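Local coordinates for protein isoprenyl transferase (Helicobacter pylori, PDB 2D2R) that probably catalyses the magnesium-dependent condensation of isopentenyl diphosphate with allylic pyrophosphates, building the long undecaprenyl chain as a homodimer, at residues M86-L91 with R119-Q124; N176-R181 with L203-Y208; V186-R191 with E227-D232. All blocks are in the same frame, centred on the assembly; numbering follows the deposited sequence.

The three contacts follow the chain through one family domain built round a six-stranded parallel sheet. Contact 1 comes first and pairs helices 80-100 and 116-129 at the 104-108 edge of that sheet. Contacts 2 and 3 then interlock along the sequence, their segments alternating: the loops 176-181 and 203-208 meet on the dimer side, while strand 188-191 meets helix 223-236 beside the 210-213 edge. The centres of contacts 2 and 3 are about 18 Å apart, and they touch where Q205 O probably accepts a hydrogen bond from V186 N. Contacts 1 and 3 lie about 29 Å apart between centres. The strand of contact 3 carries R191, probably a substrate-binding residue, so its packing borders the active site.

Contact 1 (M86-L91 with R119-Q124); sequences MLKKYL and RDTILQ
L91 and I122 meet obliquely, as two branched side chains: the CD1 methyl of L91 rests 3.9 Å from the CG1 methylene of I122. L91 starts out toward the neighbouring helix, with CG opposite its own carbonyl carbon (chi1 -68°). The bond from the backbone of I122 leads instead along the flank of its helix, and the CG1 branch brings the chain round to the leucine. T121 adds its methyl, CG2 coming to 4.2 Å from L91 CB. A beta-branched residue suits this place because it splits its work: the methyl faces the apolar side, while OG1 hydrogen-bonds to the carbonyl of E117 one turn back in its own helix. The segments belong to helices 80-100 and 116-129, successive helices joined through a parallel strand, here 104-108; within 86-91 and 119-124 the axes are inclined at 27° and approach to 9.7 Å. L91 also touches F105 and I122 touches A107, both on that strand, so the two buried residues fill the angle between helix pair and sheet. Farther out, K88 crosses T121 at about a right angle. Its chain, bent at chi2 and chi3, lays CE 3.5 Å from T121 OG1 and carries the ammonium on to a salt bridge with E117. Lysine fits this partly exposed edge because its long chain can pass the threonine hydroxyl and still bring the charge to an acid on the facing helix.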
ATOM      1  N   MET A  86       1.397  26.168 -14.950  1.00 54.59           N
ATOM      2  CA  MET A  86       2.651  26.129 -14.240  1.00 55.16           C
ATOM      3  C   MET A  86       3.343  24.802 -14.449  1.00 54.55           C
ATOM      4  O   MET A  86       4.565  24.740 -14.497  1.00 54.66           O
ATOM      5  CB  MET A  86       2.404  26.379 -12.752  1.00 55.89           C
ATOM      6  CG  MET A  86       1.772  27.745 -12.477  1.00 57.74           C
ATOM      7  SD  MET A  86       2.662  29.160 -13.308  1.00 60.07           S
ATOM      8  CE  MET A  86       3.983  29.564 -12.089  1.00 59.90           C
ATOM      9  N   LEU A  87       2.569  23.733 -14.575  1.00 53.82           N
ATOM     10  CA  LEU A  87       3.186  22.429 -14.788  1.00 53.40           C
ATOM     11  C   LEU A  87       3.972  22.432 -16.089  1.00 53.55           C
ATOM     12  O   LEU A  87       5.160  22.107 -16.119  1.00 52.31           O
ATOM     13  CB  LEU A  87       2.127  21.343 -14.864  1.00 52.40           C
ATOM     14  CG  LEU A  87       2.368  20.173 -13.924  1.00 52.54           C
ATOM     15  CD1 LEU A  87       1.321  19.067 -14.188  1.00 51.47           C
ATOM     16  CD2 LEU A  87       3.779  19.657 -14.110  1.00 50.84           C
ATOM     17  N   LYS A  88       3.286  22.816 -17.159  1.00 54.77           N
ATOM     18  CA  LYS A  88       3.881  22.855 -18.488  1.00 56.62           C
ATOM     19  C   LYS A  88       5.079  23.779 -18.515  1.00 56.11           C
ATOM     20  O   LYS A  88       6.083  23.472 -19.142  1.00 56.24           O
ATOM     21  CB  LYS A  88       2.841  23.316 -19.514  1.00 59.26           C
ATOM     22  CG  LYS A  88       2.773  24.826 -19.759  1.00 62.74           C
ATOM     23  CD  LYS A  88       3.565  25.205 -21.014  1.00 64.87           C
ATOM     24  CE  LYS A  88       3.035  24.442 -22.238  1.00 65.82           C
ATOM     25  NZ  LYS A  88       3.596  24.963 -23.528  1.00 66.83           N
ATOM     26  N   LYS A  89       4.972  24.912 -17.831  1.00 56.05           N
ATOM     27  CA  LYS A  89       6.077  25.849 -17.810  1.00 56.39           C
ATOM     28  C   LYS A  89       7.181  25.049 -17.202  1.00 56.22           C
ATOM     29  O   LYS A  89       8.256  24.896 -17.786  1.00 56.39           O
ATOM     30  CB  LYS A  89       5.782  27.055 -16.914  1.00 57.27           C
ATOM     31  CG  LYS A  89       6.705  28.250 -17.189  1.00 57.70           C
ATOM     32  CD  LYS A  89       6.416  29.435 -16.284  1.00 59.04           C
ATOM     33  CE  LYS A  89       7.039  29.227 -14.901  1.00 60.91           C
ATOM     34  NZ  LYS A  89       8.528  29.084 -14.967  1.00 60.73           N
ATOM     35  N   TYR A  90       6.872  24.506 -16.027  1.00 55.52           N
ATOM     36  CA  TYR A  90       7.810  23.699 -15.274  1.00 55.08           C
ATOM     37  C   TYR A  90       8.514  22.680 -16.152  1.00 54.23           C
ATOM     38  O   TYR A  90       9.726  22.527 -16.091  1.00 53.93           O
ATOM     39  CB  TYR A  90       7.095  22.964 -14.146  1.00 55.37           C
ATOM     40  CG  TYR A  90       8.030  22.032 -13.422  1.00 57.79           C
ATOM     41  CD1 TYR A  90       8.987  22.535 -12.535  1.00 58.61           C
ATOM     42  CD2 TYR A  90       8.038  20.653 -13.693  1.00 57.72           C
ATOM     43  CE1 TYR A  90       9.946  21.694 -11.938  1.00 58.83           C
ATOM     44  CE2 TYR A  90       8.988  19.809 -13.098  1.00 58.79           C
ATOM     45  CZ  TYR A  90       9.941  20.346 -12.230  1.00 59.21           C
ATOM     46  OH  TYR A  90      10.934  19.565 -11.698  1.00 60.18           O
ATOM     47  N   LEU A  91       7.752  21.984 -16.981  1.00 54.12           N
ATOM     48  CA  LEU A  91       8.346  20.957 -17.823  1.00 54.34           C
ATOM     49  C   LEU A  91       9.126  21.517 -19.000  1.00 56.01           C
ATOM     50  O   LEU A  91      10.198  21.023 -19.326  1.00 55.57           O
ATOM     51  CB  LEU A  91       7.272  19.966 -18.279  1.00 52.63           C
ATOM     52  CG  LEU A  91       6.667  19.076 -17.170  1.00 50.36           C
ATOM     53  CD1 LEU A  91       5.415  18.386 -17.691  1.00 49.81           C
ATOM     54  CD2 LEU A  91       7.691  18.076 -16.670  1.00 48.31           C
ATOM     55  N   ARG A 119      -0.909  18.010 -21.978  1.00 46.46           N
ATOM     56  CA  ARG A 119      -0.821  16.619 -22.436  1.00 48.13           C
ATOM     57  C   ARG A 119       0.145  16.562 -23.615  1.00 47.83           C
ATOM     58  O   ARG A 119       0.889  15.601 -23.809  1.00 47.93           O
ATOM     59  CB  ARG A 119      -2.212  16.131 -22.822  1.00 49.31           C
ATOM     60  CG  ARG A 119      -2.345  14.645 -22.980  1.00 53.34           C
ATOM     61  CD  ARG A 119      -3.805  14.250 -22.819  1.00 56.62           C
ATOM     62  NE  ARG A 119      -4.685  15.307 -23.304  1.00 57.56           N
ATOM     63  CZ  ARG A 119      -5.975  15.400 -23.015  1.00 58.92           C
ATOM     64  NH1 ARG A 119      -6.563  14.488 -22.238  1.00 60.04           N
ATOM     65  NH2 ARG A 119      -6.670  16.424 -23.481  1.00 58.86           N
ATOM     66  N   ASP A 120       0.166  17.647 -24.370  1.00 48.14           N
ATOM     67  CA  ASP A 120       1.044  17.778 -25.529  1.00 48.35           C
ATOM     68  C   ASP A 120       2.512  17.893 -25.092  1.00 46.96           C
ATOM     69  O   ASP A 120       3.399  17.204 -25.630  1.00 46.99           O
ATOM     70  CB  ASP A 120       0.626  19.017 -26.349  1.00 50.03           C
ATOM     71  CG  ASP A 120       1.153  18.978 -27.761  1.00 52.59           C
ATOM     72  OD1 ASP A 120       2.380  19.160 -27.948  1.00 54.48           O
ATOM     73  OD2 ASP A 120       0.346  18.759 -28.689  1.00 53.74           O
ATOM     74  N   THR A 121       2.784  18.747 -24.115  1.00 44.70           N
ATOM     75  CA  THR A 121       4.152  18.884 -23.671  1.00 43.67           C
ATOM     76  C   THR A 121       4.580  17.632 -22.949  1.00 43.17           C
ATOM     77  O   THR A 121       5.739  17.213 -23.037  1.00 41.33           O
ATOM     78  CB  THR A 121       4.304  20.055 -22.741  1.00 44.79           C
ATOM     79  OG1 THR A 121       3.953  21.249 -23.456  1.00 46.48           O
ATOM     80  CG2 THR A 121       5.726  20.143 -22.215  1.00 43.55           C
ATOM     81  N   ILE A 122       3.648  17.023 -22.223  1.00 43.13           N
ATOM     82  CA  ILE A 122       4.002  15.805 -21.516  1.00 43.97           C
ATOM     83  C   ILE A 122       4.468  14.749 -22.525  1.00 46.04           C
ATOM     84  O   ILE A 122       5.625  14.291 -22.507  1.00 45.01           O
ATOM     85  CB  ILE A 122       2.802  15.306 -20.696  1.00 43.85           C
ATOM     86  CG1 ILE A 122       2.659  16.191 -19.447  1.00 42.69           C
ATOM     87  CG2 ILE A 122       2.960  13.815 -20.376  1.00 42.64           C
ATOM     88  CD1 ILE A 122       1.366  15.925 -18.634  1.00 41.91           C
ATOM     89  N   LEU A 123       3.573  14.396 -23.434  1.00 48.41           N
ATOM     90  CA  LEU A 123       3.893  13.401 -24.443  1.00 51.28           C
ATOM     91  C   LEU A 123       5.204  13.719 -25.167  1.00 51.46           C
ATOM     92  O   LEU A 123       5.979  12.824 -25.492  1.00 52.32           O
ATOM     93  CB  LEU A 123       2.753  13.288 -25.461  1.00 53.55           C
ATOM     94  CG  LEU A 123       1.329  12.924 -24.993  1.00 55.44           C
ATOM     95  CD1 LEU A 123       0.444  12.764 -26.210  1.00 56.13           C
ATOM     96  CD2 LEU A 123       1.317  11.637 -24.204  1.00 57.30           C
ATOM     97  N   GLN A 124       5.475  14.991 -25.406  1.00 50.99           N
ATOM     98  CA  GLN A 124       6.702  15.325 -26.106  1.00 50.74           C
ATOM     99  C   GLN A 124       7.960  15.150 -25.307  1.00 50.56           C
ATOM    100  O   GLN A 124       8.980  14.725 -25.850  1.00 50.28           O
ATOM    101  CB  GLN A 124       6.631  16.746 -26.660  1.00 51.67           C
ATOM    102  CG  GLN A 124       5.665  16.857 -27.836  1.00 52.80           C
ATOM    103  CD  GLN A 124       6.365  17.265 -29.106  1.00 53.39           C
ATOM    104  OE1 GLN A 124       6.977  18.343 -29.178  1.00 53.40           O
ATOM    105  NE2 GLN A 124       6.288  16.412 -30.114  1.00 52.82           N
TER

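Contact 2 (N176-R181 with L203-Y208); sequences NRLDTR and LWQSSY
T180 and Q205 approach from opposite directions and join through one hydrogen bond, Q205 NE2 to T180 OG1, 2.8 Å long and almost straight at 176°. The hydroxyl lies practically in the plane of the glutamine amide. With chi1 at 50°, OG1 sits between the backbone N and carbonyl carbon of T180. Beside this bond L178 places CD1 over one face of the W204 indole, 3.8 Å from the five-membered ring's centroid, in a CH-pi contact. A leucine methyl and a broad aromatic face suit a buried site. Further out, type I turns, L178 to R181 and W204 to S207, set these side chains in place. Loop 176-181 lies between helix 171-175 and strand 188-191, and loop 203-208 between strands 188-191 and 210-213, so both are connections at the 188-191 side of the parallel sheet. E148 of helix 145-158 accepts a second hydrogen bond from Q205 NE2, and K146 of the second subunit makes a cation-pi contact with W204, tying the loops to the dimer interface. Two bonds thus grip one buried amide nitrogen and should fix the amide's rotation, while the carboxylate of E148 probably decides which end is nitrogen.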
ATOM      1  N   ASN A 176       0.774  -5.305 -16.712  1.00 28.42           N
ATOM      2  CA  ASN A 176       1.206  -4.782 -18.015  1.00 29.92           C
ATOM      3  C   ASN A 176       0.279  -3.775 -18.663  1.00 29.56           C
ATOM      4  O   ASN A 176       0.575  -3.262 -19.743  1.00 31.66           O
ATOM      5  CB  ASN A 176       1.640  -6.059 -18.794  1.00 33.17           C
ATOM      6  CG  ASN A 176       2.955  -6.610 -18.174  1.00 37.88           C
ATOM      7  OD1 ASN A 176       3.052  -7.674 -17.367  1.00 39.42           O
ATOM      8  ND2 ASN A 176       4.022  -5.821 -18.398  1.00 38.86           N
ATOM      9  N   ARG A 177      -0.811  -3.421 -17.966  1.00 28.07           N
ATOM     10  CA  ARG A 177      -1.726  -2.389 -18.448  1.00 27.98           C
ATOM     11  C   ARG A 177      -1.694  -1.168 -17.500  1.00 29.68           C
ATOM     12  O   ARG A 177      -2.406  -0.183 -17.775  1.00 30.00           O
ATOM     13  CB  ARG A 177      -3.187  -2.841 -18.505  1.00 27.78           C
ATOM     14  CG  ARG A 177      -3.557  -4.018 -19.364  1.00 26.77           C
ATOM     15  CD  ARG A 177      -3.171  -3.784 -20.828  1.00 30.08           C
ATOM     16  NE  ARG A 177      -3.451  -4.984 -21.636  1.00 29.75           N
ATOM     17  CZ  ARG A 177      -4.548  -5.173 -22.358  1.00 31.64           C
ATOM     18  NH1 ARG A 177      -5.504  -4.240 -22.400  1.00 29.01           N
ATOM     19  NH2 ARG A 177      -4.699  -6.322 -23.020  1.00 31.70           N
ATOM     20  N   LEU A 178      -0.939  -1.243 -16.383  1.00 26.53           N
ATOM     21  CA  LEU A 178      -0.842  -0.114 -15.434  1.00 27.86           C
ATOM     22  C   LEU A 178       0.040   0.932 -16.100  1.00 28.43           C
ATOM     23  O   LEU A 178       0.790   0.586 -16.992  1.00 30.43           O
ATOM     24  CB  LEU A 178      -0.188  -0.582 -14.126  1.00 25.50           C
ATOM     25  CG  LEU A 178      -1.190  -1.459 -13.323  1.00 23.84           C
ATOM     26  CD1 LEU A 178      -0.517  -2.094 -12.160  1.00 23.71           C
ATOM     27  CD2 LEU A 178      -2.356  -0.573 -12.827  1.00 26.26           C
ATOM     28  N   ASP A 179      -0.062   2.189 -15.680  1.00 28.92           N
ATOM     29  CA  ASP A 179       0.773   3.295 -16.245  1.00 28.12           C
ATOM     30  C   ASP A 179       2.259   2.955 -16.111  1.00 27.73           C
ATOM     31  O   ASP A 179       3.099   3.407 -16.884  1.00 27.74           O
ATOM     32  CB  ASP A 179       0.529   4.598 -15.455  1.00 27.66           C
ATOM     33  CG  ASP A 179      -0.879   5.120 -15.570  1.00 26.11           C
ATOM     34  OD1 ASP A 179      -1.175   6.153 -14.911  1.00 29.25           O
ATOM     35  OD2 ASP A 179      -1.725   4.545 -16.299  1.00 27.14           O
ATOM     36  N   THR A 180       2.600   2.152 -15.108  1.00 27.53           N
ATOM     37  CA  THR A 180       3.985   1.764 -14.800  1.00 26.74           C
ATOM     38  C   THR A 180       4.466   0.511 -15.533  1.00 27.85           C
ATOM     39  O   THR A 180       5.513  -0.026 -15.207  1.00 28.50           O
ATOM     40  CB  THR A 180       4.121   1.452 -13.275  1.00 25.97           C
ATOM     41  OG1 THR A 180       3.073   0.538 -12.934  1.00 25.29           O
ATOM     42  CG2 THR A 180       3.921   2.708 -12.429  1.00 25.17           C
ATOM     43  N   ARG A 181       3.712   0.018 -16.487  1.00 30.07           N
ATOM     44  CA  ARG A 181       4.138  -1.195 -17.164  1.00 33.69           C
ATOM     45  C   ARG A 181       5.626  -1.109 -17.570  1.00 35.73           C
ATOM     46  O   ARG A 181       6.134  -0.025 -17.950  1.00 35.45           O
ATOM     47  CB  ARG A 181       3.245  -1.425 -18.383  1.00 33.42           C
ATOM     48  CG  ARG A 181       3.365  -0.368 -19.449  1.00 34.96           C
ATOM     49  CD  ARG A 181       2.250  -0.607 -20.442  1.00 41.07           C
ATOM     50  NE  ARG A 181       2.578  -1.658 -21.419  1.00 44.40           N
ATOM     51  CZ  ARG A 181       3.385  -1.480 -22.480  1.00 47.12           C
ATOM     52  NH1 ARG A 181       3.960  -0.298 -22.714  1.00 46.51           N
ATOM     53  NH2 ARG A 181       3.619  -2.485 -23.320  1.00 47.57           N
ATOM     54  N   LEU A 203      -0.059   1.598  -4.960  1.00 19.24           N
ATOM     55  CA  LEU A 203      -0.451   0.517  -4.020  1.00 20.29           C
ATOM     56  C   LEU A 203      -0.021  -0.859  -4.557  1.00 20.56           C
ATOM     57  O   LEU A 203       0.631  -1.656  -3.879  1.00 22.58           O
ATOM     58  CB  LEU A 203      -1.944   0.594  -3.796  1.00 18.03           C
ATOM     59  CG  LEU A 203      -2.466   1.939  -3.246  1.00 23.16           C
ATOM     60  CD1 LEU A 203      -4.026   1.972  -3.186  1.00 23.83           C
ATOM     61  CD2 LEU A 203      -1.962   2.102  -1.852  1.00 19.92           C
ATOM     62  N   TRP A 204      -0.338  -1.104  -5.813  1.00 22.02           N
ATOM     63  CA  TRP A 204       0.005  -2.352  -6.455  1.00 22.34           C
ATOM     64  C   TRP A 204       1.492  -2.523  -6.587  1.00 22.66           C
ATOM     65  O   TRP A 204       2.009  -3.572  -6.240  1.00 19.95           O
ATOM     66  CB  TRP A 204      -0.661  -2.407  -7.827  1.00 22.35           C
ATOM     67  CG  TRP A 204      -0.325  -3.640  -8.645  1.00 23.74           C
ATOM     68  CD1 TRP A 204       0.868  -3.909  -9.329  1.00 21.38           C
ATOM     69  CD2 TRP A 204      -1.200  -4.718  -8.943  1.00 20.22           C
ATOM     70  NE1 TRP A 204       0.749  -5.086 -10.020  1.00 19.23           N
ATOM     71  CE2 TRP A 204      -0.511  -5.594  -9.811  1.00 21.32           C
ATOM     72  CE3 TRP A 204      -2.520  -5.027  -8.570  1.00 20.55           C
ATOM     73  CZ2 TRP A 204      -1.096  -6.761 -10.307  1.00 20.00           C
ATOM     74  CZ3 TRP A 204      -3.094  -6.167  -9.055  1.00 19.09           C
ATOM     75  CH2 TRP A 204      -2.385  -7.030  -9.923  1.00 22.73           C
ATOM     76  N   GLN A 205       2.184  -1.482  -7.045  1.00 21.02           N
ATOM     77  CA  GLN A 205       3.614  -1.577  -7.290  1.00 22.66           C
ATOM     78  C   GLN A 205       4.498  -1.633  -6.065  1.00 20.21           C
ATOM     79  O   GLN A 205       5.615  -2.028  -6.163  1.00 20.32           O
ATOM     80  CB  GLN A 205       4.089  -0.402  -8.205  1.00 20.45           C
ATOM     81  CG  GLN A 205       3.243  -0.350  -9.508  1.00 20.77           C
ATOM     82  CD  GLN A 205       1.936   0.482  -9.456  1.00 21.09           C
ATOM     83  OE1 GLN A 205       1.310   0.650  -8.401  1.00 20.76           O
ATOM     84  NE2 GLN A 205       1.479   0.966 -10.658  1.00 21.94           N
ATOM     85  N   SER A 206       3.967  -1.225  -4.919  1.00 20.50           N
ATOM     86  CA  SER A 206       4.729  -1.202  -3.678  1.00 20.45           C
ATOM     87  C   SER A 206       4.288  -2.379  -2.773  1.00 20.80           C
ATOM     88  O   SER A 206       4.539  -2.319  -1.591  1.00 20.08           O
ATOM     89  CB  SER A 206       4.457   0.146  -2.959  1.00 23.20           C
ATOM     90  OG  SER A 206       4.680   1.272  -3.845  1.00 24.64           O
ATOM     91  N   SER A 207       3.677  -3.431  -3.320  1.00 19.07           N
ATOM     92  CA  SER A 207       3.179  -4.521  -2.460  1.00 20.26           C
ATOM     93  C   SER A 207       4.253  -5.122  -1.551  1.00 22.65           C
ATOM     94  O   SER A 207       3.944  -5.668  -0.466  1.00 23.12           O
ATOM     95  CB  SER A 207       2.563  -5.645  -3.308  1.00 20.39           C
ATOM     96  OG  SER A 207       3.572  -6.173  -4.167  1.00 25.74           O
ATOM     97  N   TYR A 208       5.504  -5.040  -1.991  1.00 22.81           N
ATOM     98  CA  TYR A 208       6.595  -5.574  -1.166  1.00 23.74           C
ATOM     99  C   TYR A 208       7.727  -4.605  -0.909  1.00 23.75           C
ATOM    100  O   TYR A 208       8.835  -4.966  -0.444  1.00 23.72           O
ATOM    101  CB  TYR A 208       7.121  -6.895  -1.752  1.00 24.57           C
ATOM    102  CG  TYR A 208       6.160  -8.085  -1.559  1.00 27.54           C
ATOM    103  CD1 TYR A 208       6.115  -8.813  -0.351  1.00 30.74           C
ATOM    104  CD2 TYR A 208       5.327  -8.497  -2.607  1.00 30.47           C
ATOM    105  CE1 TYR A 208       5.243  -9.931  -0.203  1.00 30.97           C
ATOM    106  CE2 TYR A 208       4.475  -9.600  -2.466  1.00 32.06           C
ATOM    107  CZ  TYR A 208       4.440 -10.293  -1.270  1.00 32.99           C
ATOM    108  OH  TYR A 208       3.535 -11.347  -1.179  1.00 37.52           O
TER

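Contact 3 (V186-R191 with E227-D232); sequences VDLLLR and ENIISD
I229 reaches from its helix to two leucines of one strand, and the contact across the segments is wholly apolar. Its two branches divide the task. CG2 meets L188 CD2 at 4.0 Å, while the longer arm ends in CD1 against both methyls of L190, 3.8 Å from L190 CD1 and 4.0 Å from L190 CD2. Both leucines cross the isoleucine at about a right angle. On I229, CG1 lies opposite the carbonyl carbon (chi1 -81°) and CG2 opposite the backbone N, so one beta-branched residue can serve two strand positions at once. L188 and L190, two apart along the strand, present their side chains to the same face, where their branched, apolar ends suit the buried side turned to the helix.

Polar side-chain interactions belong to other residues of the strand segment. R191, which probably binds substrate, turns away from the helix and hydrogen-bonds through NH1 to the carbonyl of R197 and the hydroxyl of S199, both probably part of the same site. D187 accepts backbone N-H groups of K17 and H18 through OD2. Backbone bonds hold the sheet together, linking L188 to A20 and L189 to E210, a probable magnesium ligand.

Strand 188-191 thus runs between strands 18-22 and 210-213 in the parallel sheet, and helix 223-236 packs across its L188 and L190 face, with F212 of the outermost strand touching both leucines and I229, and F221, in the loop before the helix, touching L190.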
ATOM      1  N   VAL A 186       8.387  -1.357  -7.039  1.00 24.83           N
ATOM      2  CA  VAL A 186       9.004  -0.462  -6.086  1.00 23.70           C
ATOM      3  C   VAL A 186       9.785  -1.205  -5.001  1.00 25.20           C
ATOM      4  O   VAL A 186       9.235  -2.141  -4.386  1.00 25.86           O
ATOM      5  CB  VAL A 186       7.947   0.415  -5.419  1.00 22.65           C
ATOM      6  CG1 VAL A 186       8.617   1.234  -4.318  1.00 22.51           C
ATOM      7  CG2 VAL A 186       7.295   1.295  -6.449  1.00 22.00           C
ATOM      8  N   ASP A 187      11.041  -0.808  -4.751  1.00 23.85           N
ATOM      9  CA  ASP A 187      11.820  -1.458  -3.703  1.00 25.55           C
ATOM     10  C   ASP A 187      11.753  -0.752  -2.358  1.00 25.66           C
ATOM     11  O   ASP A 187      11.844  -1.396  -1.307  1.00 23.44           O
ATOM     12  CB  ASP A 187      13.299  -1.553  -4.066  1.00 26.70           C
ATOM     13  CG  ASP A 187      13.534  -2.405  -5.281  1.00 29.99           C
ATOM     14  OD1 ASP A 187      13.244  -3.617  -5.229  1.00 30.72           O
ATOM     15  OD2 ASP A 187      13.994  -1.846  -6.313  1.00 32.27           O
ATOM     16  N   LEU A 188      11.624   0.567  -2.398  1.00 23.45           N
ATOM     17  CA  LEU A 188      11.618   1.353  -1.190  1.00 23.56           C
ATOM     18  C   LEU A 188      10.690   2.517  -1.467  1.00 23.83           C
ATOM     19  O   LEU A 188      10.863   3.221  -2.454  1.00 21.78           O
ATOM     20  CB  LEU A 188      13.088   1.788  -0.878  1.00 25.64           C
ATOM     21  CG  LEU A 188      13.574   3.084  -0.222  1.00 27.15           C
ATOM     22  CD1 LEU A 188      12.640   3.612   0.827  1.00 25.07           C
ATOM     23  CD2 LEU A 188      14.983   2.949   0.314  1.00 28.21           C
ATOM     24  N   LEU A 189       9.651   2.664  -0.650  1.00 22.50           N
ATOM     25  CA  LEU A 189       8.671   3.757  -0.788  1.00 22.52           C
ATOM     26  C   LEU A 189       8.902   4.663   0.404  1.00 23.91           C
ATOM     27  O   LEU A 189       8.783   4.256   1.560  1.00 20.86           O
ATOM     28  CB  LEU A 189       7.222   3.205  -0.775  1.00 23.28           C
ATOM     29  CG  LEU A 189       6.152   4.299  -0.724  1.00 25.50           C
ATOM     30  CD1 LEU A 189       6.280   5.198  -1.980  1.00 26.49           C
ATOM     31  CD2 LEU A 189       4.789   3.687  -0.695  1.00 26.59           C
ATOM     32  N   LEU A 190       9.318   5.888   0.123  1.00 21.66           N
ATOM     33  CA  LEU A 190       9.621   6.835   1.188  1.00 22.23           C
ATOM     34  C   LEU A 190       8.619   7.932   1.258  1.00 22.69           C
ATOM     35  O   LEU A 190       8.183   8.410   0.216  1.00 23.91           O
ATOM     36  CB  LEU A 190      10.980   7.498   0.913  1.00 23.35           C
ATOM     37  CG  LEU A 190      11.353   8.728   1.718  1.00 25.04           C
ATOM     38  CD1 LEU A 190      11.673   8.262   3.152  1.00 22.88           C
ATOM     39  CD2 LEU A 190      12.652   9.403   1.028  1.00 25.09           C
ATOM     40  N   ARG A 191       8.240   8.324   2.469  1.00 23.69           N
ATOM     41  CA  ARG A 191       7.321   9.460   2.626  1.00 23.29           C
ATOM     42  C   ARG A 191       7.934  10.462   3.602  1.00 24.40           C
ATOM     43  O   ARG A 191       8.266  10.134   4.748  1.00 22.85           O
ATOM     44  CB  ARG A 191       5.918   9.040   3.127  1.00 23.80           C
ATOM     45  CG  ARG A 191       5.022  10.236   3.397  1.00 24.19           C
ATOM     46  CD  ARG A 191       3.547   9.917   3.459  1.00 23.07           C
ATOM     47  NE  ARG A 191       2.771  11.134   3.622  1.00 22.90           N
ATOM     48  CZ  ARG A 191       1.484  11.232   3.351  1.00 25.30           C
ATOM     49  NH1 ARG A 191       0.830  10.131   2.923  1.00 24.31           N
ATOM     50  NH2 ARG A 191       0.873  12.431   3.406  1.00 25.02           N
ATOM     51  N   GLU A 227      20.805   9.478   1.548  1.00 40.42           N
ATOM     52  CA  GLU A 227      21.905   8.505   1.616  1.00 40.29           C
ATOM     53  C   GLU A 227      21.807   7.676   2.911  1.00 37.77           C
ATOM     54  O   GLU A 227      22.087   6.476   2.933  1.00 37.39           O
ATOM     55  CB  GLU A 227      23.250   9.274   1.530  1.00 42.63           C
ATOM     56  CG  GLU A 227      24.490   8.426   1.549  1.00 45.72           C
ATOM     57  CD  GLU A 227      25.767   9.218   1.157  1.00 47.95           C
ATOM     58  OE1 GLU A 227      26.851   8.590   1.146  1.00 50.08           O
ATOM     59  OE2 GLU A 227      25.683  10.439   0.853  1.00 46.28           O
ATOM     60  N   ASN A 228      21.423   8.338   3.994  1.00 38.53           N
ATOM     61  CA  ASN A 228      21.264   7.687   5.285  1.00 39.37           C
ATOM     62  C   ASN A 228      20.134   6.627   5.224  1.00 38.27           C
ATOM     63  O   ASN A 228      20.278   5.534   5.761  1.00 35.86           O
ATOM     64  CB  ASN A 228      20.927   8.726   6.344  1.00 43.43           C
ATOM     65  CG  ASN A 228      22.039   9.743   6.517  1.00 47.36           C
ATOM     66  OD1 ASN A 228      23.083   9.426   7.079  1.00 48.66           O
ATOM     67  ND2 ASN A 228      21.827  10.970   6.017  1.00 49.62           N
ATOM     68  N   ILE A 229      19.033   6.993   4.567  1.00 36.38           N
ATOM     69  CA  ILE A 229      17.880   6.116   4.382  1.00 35.16           C
ATOM     70  C   ILE A 229      18.290   4.914   3.552  1.00 35.11           C
ATOM     71  O   ILE A 229      18.003   3.736   3.914  1.00 34.59           O
ATOM     72  CB  ILE A 229      16.710   6.883   3.675  1.00 34.87           C
ATOM     73  CG1 ILE A 229      15.941   7.734   4.699  1.00 33.18           C
ATOM     74  CG2 ILE A 229      15.746   5.899   2.970  1.00 33.64           C
ATOM     75  CD1 ILE A 229      15.286   8.926   4.067  1.00 30.92           C
ATOM     76  N   ILE A 230      19.008   5.167   2.465  1.00 35.16           N
ATOM     77  CA  ILE A 230      19.411   4.034   1.653  1.00 36.45           C
ATOM     78  C   ILE A 230      20.332   3.097   2.449  1.00 37.39           C
ATOM     79  O   ILE A 230      20.279   1.861   2.325  1.00 37.56           O
ATOM     80  CB  ILE A 230      20.079   4.502   0.354  1.00 37.35           C
ATOM     81  CG1 ILE A 230      19.018   5.108  -0.569  1.00 37.63           C
ATOM     82  CG2 ILE A 230      20.876   3.371  -0.247  1.00 37.39           C
ATOM     83  CD1 ILE A 230      19.527   5.561  -1.963  1.00 37.84           C
ATOM     84  N   SER A 231      21.152   3.682   3.305  1.00 37.20           N
ATOM     85  CA  SER A 231      22.043   2.866   4.104  1.00 36.88           C
ATOM     86  C   SER A 231      21.188   1.961   5.009  1.00 36.66           C
ATOM     87  O   SER A 231      21.461   0.762   5.170  1.00 34.21           O
ATOM     88  CB  SER A 231      22.958   3.763   4.957  1.00 38.07           C
ATOM     89  OG  SER A 231      23.697   2.964   5.878  1.00 39.94           O
ATOM     90  N   ASP A 232      20.156   2.550   5.619  1.00 36.30           N
ATOM     91  CA  ASP A 232      19.268   1.762   6.464  1.00 35.97           C
ATOM     92  C   ASP A 232      18.604   0.643   5.658  1.00 33.86           C
ATOM     93  O   ASP A 232      18.516  -0.508   6.130  1.00 34.95           O
ATOM     94  CB  ASP A 232      18.227   2.663   7.106  1.00 37.15           C
ATOM     95  CG  ASP A 232      18.793   3.428   8.276  1.00 40.71           C
ATOM     96  OD1 ASP A 232      19.789   2.938   8.844  1.00 41.86           O
ATOM     97  OD2 ASP A 232      18.248   4.497   8.647  1.00 42.67           O
TER